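CocE/NonD family hydrolase (Staphylococcus aureus subsp. aureus COL, PDB 3III) probably hydrolyses ester or amide bonds with an alpha/beta-hydrolase catalytic domain related to that of X-Pro dipeptidyl-peptidases. Local coordinates at residues 307-310 against 311-314; 315-318 against 319-323; 338-341 against 342-345. All blocks are in the same frame, centred on the assembly; numbering follows the deposited sequence.

Interaction 1 (307-310 against 311-314)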
# COMPACT_ATOMS: atom_id res chain seq x y z
N GLU A 307 2.23 -14.21 -14.38
CA GLU A 307 1.85 -15.13 -13.33
C GLU A 307 0.82 -14.56 -12.39
O GLU A 307 0.01 -15.34 -11.87
CB GLU A 307 3.04 -15.67 -12.52
CG GLU A 307 3.79 -14.66 -11.80
CD GLU A 307 4.87 -15.30 -10.88
OE1 GLU A 307 5.30 -16.44 -11.14
OE2 GLU A 307 5.27 -14.64 -9.92
N ASN A 308 0.85 -13.23 -12.14
CA ASN A 308 -0.13 -12.64 -11.22
C ASN A 308 -1.45 -12.37 -11.88
O ASN A 308 -2.53 -12.46 -11.23
CB ASN A 308 0.49 -11.41 -10.50
CG ASN A 308 1.59 -11.84 -9.52
OD1 ASN A 308 1.48 -12.91 -8.92
ND2 ASN A 308 2.68 -11.08 -9.43
N LEU A 309 -1.44 -12.10 -13.20
CA LEU A 309 -2.72 -12.06 -13.94
C LEU A 309 -3.37 -13.44 -13.90
O LEU A 309 -4.57 -13.56 -13.79
CB LEU A 309 -2.52 -11.56 -15.39
CG LEU A 309 -2.03 -10.13 -15.53
CD1 LEU A 309 -1.81 -9.76 -17.05
CD2 LEU A 309 -2.99 -9.18 -14.88
N GLU A 310 -2.58 -14.52 -14.03
CA GLU A 310 -3.16 -15.83 -14.05
C GLU A 310 -3.71 -16.16 -12.63
O GLU A 310 -4.74 -16.84 -12.51
CB GLU A 310 -2.17 -16.91 -14.53
CG GLU A 310 -1.65 -16.84 -15.96
CD GLU A 310 -2.72 -17.17 -16.97
OE1 GLU A 310 -3.58 -18.04 -16.66
OE2 GLU A 310 -2.70 -16.55 -18.04
N ARG A 311 -3.06 -15.67 -11.59
CA ARG A 311 -3.52 -15.88 -10.21
C ARG A 311 -4.86 -15.17 -9.99
O ARG A 311 -5.83 -15.76 -9.46
CB ARG A 311 -2.42 -15.39 -9.24
CG ARG A 311 -2.76 -15.49 -7.73
CD ARG A 311 -1.86 -14.61 -6.87
NE ARG A 311 -0.50 -14.56 -7.35
CZ ARG A 311 0.43 -15.47 -7.09
NH1 ARG A 311 0.09 -16.50 -6.34
NH2 ARG A 311 1.68 -15.37 -7.63
N GLN A 312 -4.91 -13.92 -10.40
CA GLN A 312 -6.15 -13.09 -10.35
C GLN A 312 -7.28 -13.79 -11.08
O GLN A 312 -8.41 -13.83 -10.59
CB GLN A 312 -5.95 -11.71 -10.97
CG GLN A 312 -4.97 -10.74 -10.27
CD GLN A 312 -4.60 -9.55 -11.17
OE1 GLN A 312 -5.46 -8.94 -11.81
NE2 GLN A 312 -3.33 -9.19 -11.18
N LYS A 313 -6.96 -14.34 -12.25
CA LYS A 313 -7.96 -14.97 -13.09
C LYS A 313 -8.44 -16.29 -12.44
O LYS A 313 -9.62 -16.60 -12.50
CB LYS A 313 -7.41 -15.22 -14.53
CG LYS A 313 -8.41 -15.95 -15.50
CD LYS A 313 -7.80 -16.04 -16.95
CE LYS A 313 -7.59 -17.47 -17.36
NZ LYS A 313 -8.89 -18.36 -17.25
N SER A 314 -7.55 -17.04 -11.81
CA SER A 314 -7.95 -18.27 -11.18
C SER A 314 -8.96 -17.98 -10.03
O SER A 314 -9.97 -18.66 -9.89
CB SER A 314 -6.73 -19.07 -10.70
OG SER A 314 -7.23 -20.21 -9.95

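Interaction 2 (315-318 against 319-323)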
# COMPACT_ATOMS: atom_id res chain seq x y z
N PHE A 315 -8.69 -16.92 -9.27
CA PHE A 315 -9.55 -16.47 -8.16
C PHE A 315 -10.90 -16.03 -8.70
O PHE A 315 -11.95 -16.47 -8.21
CB PHE A 315 -8.83 -15.34 -7.43
CG PHE A 315 -9.61 -14.64 -6.36
CD1 PHE A 315 -9.91 -15.27 -5.15
CD2 PHE A 315 -9.98 -13.32 -6.54
CE1 PHE A 315 -10.59 -14.57 -4.14
CE2 PHE A 315 -10.66 -12.61 -5.54
CZ PHE A 315 -10.96 -13.26 -4.32
N PHE A 316 -10.88 -15.23 -9.75
CA PHE A 316 -12.14 -14.75 -10.34
C PHE A 316 -12.91 -15.85 -11.08
O PHE A 316 -14.12 -15.80 -11.11
CB PHE A 316 -11.92 -13.55 -11.25
CG PHE A 316 -11.88 -12.19 -10.56
CD1 PHE A 316 -12.13 -12.02 -9.21
CD2 PHE A 316 -11.57 -11.04 -11.31
CE1 PHE A 316 -12.08 -10.73 -8.61
CE2 PHE A 316 -11.59 -9.78 -10.77
CZ PHE A 316 -11.83 -9.62 -9.39
N ASP A 317 -12.22 -16.81 -11.70
CA ASP A 317 -12.92 -17.90 -12.35
C ASP A 317 -13.67 -18.69 -11.28
O ASP A 317 -14.83 -19.15 -11.50
CB ASP A 317 -11.96 -18.87 -13.06
CG ASP A 317 -11.36 -18.33 -14.34
OD1 ASP A 317 -11.83 -17.31 -14.91
OD2 ASP A 317 -10.43 -19.01 -14.79
N PHE A 318 -13.06 -18.83 -10.09
CA PHE A 318 -13.78 -19.53 -9.00
C PHE A 318 -14.98 -18.71 -8.52
O PHE A 318 -16.07 -19.25 -8.38
CB PHE A 318 -12.84 -19.82 -7.84
CG PHE A 318 -13.41 -20.73 -6.80
CD1 PHE A 318 -13.25 -22.09 -6.90
CD2 PHE A 318 -14.10 -20.22 -5.70
CE1 PHE A 318 -13.80 -22.99 -5.92
CE2 PHE A 318 -14.61 -21.10 -4.70
CZ PHE A 318 -14.45 -22.47 -4.83
N TYR A 319 -14.78 -17.42 -8.21
CA TYR A 319 -15.82 -16.61 -7.55
C TYR A 319 -16.81 -15.95 -8.50
O TYR A 319 -17.96 -15.79 -8.12
CB TYR A 319 -15.23 -15.60 -6.51
CG TYR A 319 -14.70 -16.31 -5.31
CD1 TYR A 319 -15.56 -16.93 -4.41
CD2 TYR A 319 -13.34 -16.48 -5.14
CE1 TYR A 319 -15.08 -17.65 -3.36
CE2 TYR A 319 -12.85 -17.19 -4.09
CZ TYR A 319 -13.71 -17.79 -3.20
OH TYR A 319 -13.23 -18.58 -2.17
N LEU A 320 -16.36 -15.51 -9.68
CA LEU A 320 -17.24 -14.81 -10.60
C LEU A 320 -17.83 -15.74 -11.66
O LEU A 320 -18.96 -15.52 -12.08
CB LEU A 320 -16.53 -13.66 -11.27
CG LEU A 320 -15.87 -12.63 -10.34
CD1 LEU A 320 -15.24 -11.41 -11.18
CD2 LEU A 320 -16.90 -12.07 -9.32
N LYS A 321 -17.07 -16.75 -12.12
CA LYS A 321 -17.61 -17.71 -13.08
C LYS A 321 -18.21 -18.91 -12.36
O LYS A 321 -18.90 -19.71 -12.99
CB LYS A 321 -16.54 -18.20 -14.08
CG LYS A 321 -16.11 -17.12 -15.06
CD LYS A 321 -15.23 -17.63 -16.15
CE LYS A 321 -14.99 -16.56 -17.22
NZ LYS A 321 -14.16 -17.05 -18.35
N GLU A 322 -17.96 -19.03 -11.06
CA GLU A 322 -18.42 -20.19 -10.29
C GLU A 322 -17.93 -21.52 -10.84
O GLU A 322 -18.64 -22.51 -10.88
CB GLU A 322 -19.95 -20.16 -10.11
CG GLU A 322 -20.37 -18.83 -9.50
CD GLU A 322 -21.84 -18.69 -9.17
OE1 GLU A 322 -22.52 -19.69 -8.93
OE2 GLU A 322 -22.31 -17.56 -9.07
N GLU A 323 -16.69 -21.52 -11.28
CA GLU A 323 -16.04 -22.71 -11.82
C GLU A 323 -15.39 -23.48 -10.68
O GLU A 323 -14.83 -22.90 -9.73
CB GLU A 323 -15.05 -22.24 -12.88
CG GLU A 323 -14.24 -23.27 -13.55
CD GLU A 323 -13.22 -22.64 -14.52
OE1 GLU A 323 -13.52 -21.56 -15.13
OE2 GLU A 323 -12.13 -23.22 -14.61
O HOH W 1 -9.86 -21.48 -13.76
O HOH W 2 -12.06 -17.84 -17.47
O HOH W 3 -16.81 -22.15 -7.74

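Interaction 3 (338-341 against 342-345)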
# COMPACT_ATOMS: atom_id res chain seq x y z
N ARG A 338 13.04 -11.96 1.29
CA ARG A 338 13.98 -11.24 0.43
C ARG A 338 15.40 -11.58 0.93
O ARG A 338 15.65 -11.53 2.11
CB ARG A 338 13.79 -9.74 0.56
CG ARG A 338 12.45 -9.27 0.12
CD ARG A 338 12.23 -7.78 0.40
NE ARG A 338 12.37 -7.55 1.82
CZ ARG A 338 12.37 -6.34 2.40
NH1 ARG A 338 12.15 -5.22 1.70
NH2 ARG A 338 12.53 -6.27 3.72
N ASP A 339 16.33 -11.83 0.02
CA ASP A 339 17.74 -11.98 0.37
C ASP A 339 18.57 -10.76 -0.13
O ASP A 339 19.32 -10.14 0.67
CB ASP A 339 18.30 -13.25 -0.26
CG ASP A 339 19.81 -13.41 0.04
OD1 ASP A 339 20.29 -12.87 1.07
OD2 ASP A 339 20.48 -14.05 -0.76
N GLN A 340 18.44 -10.45 -1.42
CA GLN A 340 19.02 -9.27 -2.05
C GLN A 340 17.95 -8.63 -2.97
O GLN A 340 16.82 -9.15 -3.08
CB GLN A 340 20.30 -9.58 -2.85
CG GLN A 340 21.47 -10.17 -2.10
CD GLN A 340 22.61 -9.16 -1.77
OE1 GLN A 340 22.82 -8.12 -2.47
NE2 GLN A 340 23.35 -9.45 -0.67
N PHE A 341 18.33 -7.55 -3.64
CA PHE A 341 17.44 -6.82 -4.56
C PHE A 341 17.01 -7.81 -5.63
O PHE A 341 17.87 -8.36 -6.38
CB PHE A 341 18.19 -5.59 -5.17
CG PHE A 341 17.43 -4.86 -6.21
CD1 PHE A 341 16.59 -3.83 -5.89
CD2 PHE A 341 17.53 -5.23 -7.53
CE1 PHE A 341 15.82 -3.17 -6.86
CE2 PHE A 341 16.77 -4.60 -8.53
CZ PHE A 341 15.93 -3.54 -8.19
N TYR A 342 15.70 -8.01 -5.76
CA TYR A 342 15.18 -8.96 -6.81
C TYR A 342 15.75 -10.37 -6.70
O TYR A 342 15.92 -11.10 -7.72
CB TYR A 342 15.38 -8.36 -8.20
CG TYR A 342 14.13 -7.58 -8.61
CD1 TYR A 342 13.71 -6.46 -7.89
CD2 TYR A 342 13.32 -8.03 -9.67
CE1 TYR A 342 12.55 -5.75 -8.23
CE2 TYR A 342 12.13 -7.34 -10.00
CZ TYR A 342 11.80 -6.16 -9.30
OH TYR A 342 10.62 -5.46 -9.62
N LYS A 343 16.04 -10.77 -5.47
CA LYS A 343 16.52 -12.14 -5.21
C LYS A 343 15.88 -12.57 -3.90
O LYS A 343 16.15 -12.00 -2.83
CB LYS A 343 18.01 -12.22 -5.09
CG LYS A 343 18.54 -13.64 -4.84
CD LYS A 343 19.98 -13.62 -4.36
CE LYS A 343 20.55 -15.04 -4.17
NZ LYS A 343 19.93 -15.71 -2.99
N GLY A 344 15.06 -13.59 -3.97
CA GLY A 344 14.42 -14.15 -2.75
C GLY A 344 13.71 -15.44 -3.02
O GLY A 344 13.73 -15.94 -4.15
N GLU A 345 13.07 -15.99 -2.00
CA GLU A 345 12.41 -17.27 -2.10
C GLU A 345 10.97 -17.07 -1.63
O GLU A 345 10.72 -16.41 -0.61
CB GLU A 345 13.17 -18.24 -1.18
CG GLU A 345 12.47 -19.53 -0.94
CD GLU A 345 13.24 -20.53 -0.02
OE1 GLU A 345 14.20 -20.17 0.71
OE2 GLU A 345 12.80 -21.69 -0.04

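Interaction 1 (307-310 against 311-314)
Asn-308 and Arg-311 extend alongside each other in the same direction, the guanidinium gripping a single amide oxygen side-on. Asn-308 OD1 accepts from Arg-311 NE at 3.0 Å and from Arg-311 NH2 at 2.8 Å. The oxygen sits in the guanidinium plane, at its edge; NH2 approaches almost in line with the Asn-308 CG-OD1 bond, whereas NE is tilted from the amide plane, the two flat groups being 43° apart. Arg-311 reaches back by leaving the backbone with CG anti to N (chi1 177°) and bending at chi3 (-36°). The two bonds restrain rotation of the guanidinium, which also makes a cation-pi contact with Tyr-293. The Asn-308 amide is fixed from its other end, ND2 bonding to Ser-302 O. Glu-307 OE2 stays 4.3 Å from Arg-311 NH2, too far for a salt bridge. All this lies on helix 306-319 of the alpha/beta-hydrolase domain, which packs on strands 186-192 and 290-295 of the large mixed sheet. The buried Leu-309 and Gln-312 side chains run abreast, Leu-309 CD2 3.7 Å from Gln-312 NE2, while Gln-312 OE1 accepts from Asn-166. Gln-312 N bonds to Asn-308 O at 2.9 Å. Glu-310 and Lys-313 are also neighbours, Glu-310 OE1 coming 4.1 Å from Lys-313 CE, but their charged ends part: Glu-310 pairs with Arg-306, Lys-313 with Asp-317.

Interaction 2 (315-318 against 319-323)
Tyr-319 is the middle member of an aromatic cluster with Phe-315 and Phe-318, at the C-terminal end of helix 306-319. Its CB rests 3.8 Å from Phe-315 O, the carbonyl that also receives the Tyr-319 N-H. With CG anti to its own carbonyl carbon (chi1 -70°), the ring projects out from the helix between those of Phe-315 and Phe-318. Tyr-319 CD2 and CE2 then meet Phe-315 CE1, each at 3.5 Å: the tyrosine edge is directed at the phenylalanine face, offset, with the planes at 62°. From the other neighbour comes the edge of Phe-318, whose CD2 stands over the centre of the tyrosine face, 3.5 Å from Tyr-319 CZ, in an edge-to-face pair with planes at 70°. At the tip, Tyr-319 OH lies 3.8 Å from Phe-318 CE2 and makes a weak hydrogen bond with Glu-289. One residue on, Leu-320 CD1 packs over one face of Phe-316, a turn back, in a CH-pi contact 3.6 Å from the ring centroid. The helix unwinds at Glu-322, which has positive phi, and Phe-316 O takes both Leu-320 N and Lys-321 N. Asp-317 OD2 and Glu-323 OE2 share a bridging water, which, with the Lys-313 ammonium on Asp-317 OD2, may ease the proximity of the two carboxylates; Asp-317 OD1 is held by Tyr-118. Another water sits above the centre of the Phe-318 ring and donates to Phe-318 O and to Glu-323 O, the latter at 2.9 Å.

Interaction 3 (338-341 against 342-345)
Arg-338 to Glu-345 form a tight antiparallel hairpin, with a type II beta turn from Gln-340 to Lys-343 and a classic beta bulge in which Asp-339 and Gln-340 both face Lys-343. Lys-343 O takes two donors, Asp-339 N at 2.9 Å and Gln-340 N at 3.1 Å, and Lys-343 N returns a bond to Gln-340 O at 3.0 Å. Beyond the bulge, Arg-338 and Gly-344 make a non-hydrogen-bonded pair, their CA atoms 4.3 Å apart. The bulge sets the Asp-339 side chain alongside that of Lys-343. The lysine runs extended as far as CE and bends only at chi4 (-71°), bringing NZ to 2.8 Å from Asp-339 OD2, a salt bridge on the anti lone pair of that oxygen; OD1 belongs to Lys-431. At the turn, Tyr-342 takes the positive phi (56°). Its CD1 lies over one face of Phe-341, toward the rim and 3.6 Å from Phe-341 CE2, the rings being oblique with planes at 32°. Tyr-342 OH is held by Glu-301 of helix 299-304 and by Lys-298 N, and both aromatic side chains touch Pro-442 of strand 441-443. The hairpin joins strands 333-338 and 343-349 at one margin of the large mixed sheet, where Arg-338 binds Thr-501 and Gly-500 of strand 490-503 and Val-452 O of strand 447-458.

Interactions 1 and 2 are consecutive parts of helix 306-319 and its exit, centres about 12 Å apart, with a salt bridge spanning the junction. Interaction 3 follows later in the chain, its centre about 22 Å from that of interaction 1 and 32 Å from that of interaction 2; its nearest atoms are about 10 Å from those of interaction 1 and about 21 Å from those of interaction 2. The helix lies against the middle of the large mixed sheet, the hairpin at its margin beside the C-terminal beta strands. Through Gln-312, interaction 1 reaches Asn-166 on strand 162-168, probably the strand that leads to the nucleophile elbow in alpha/beta hydrolases.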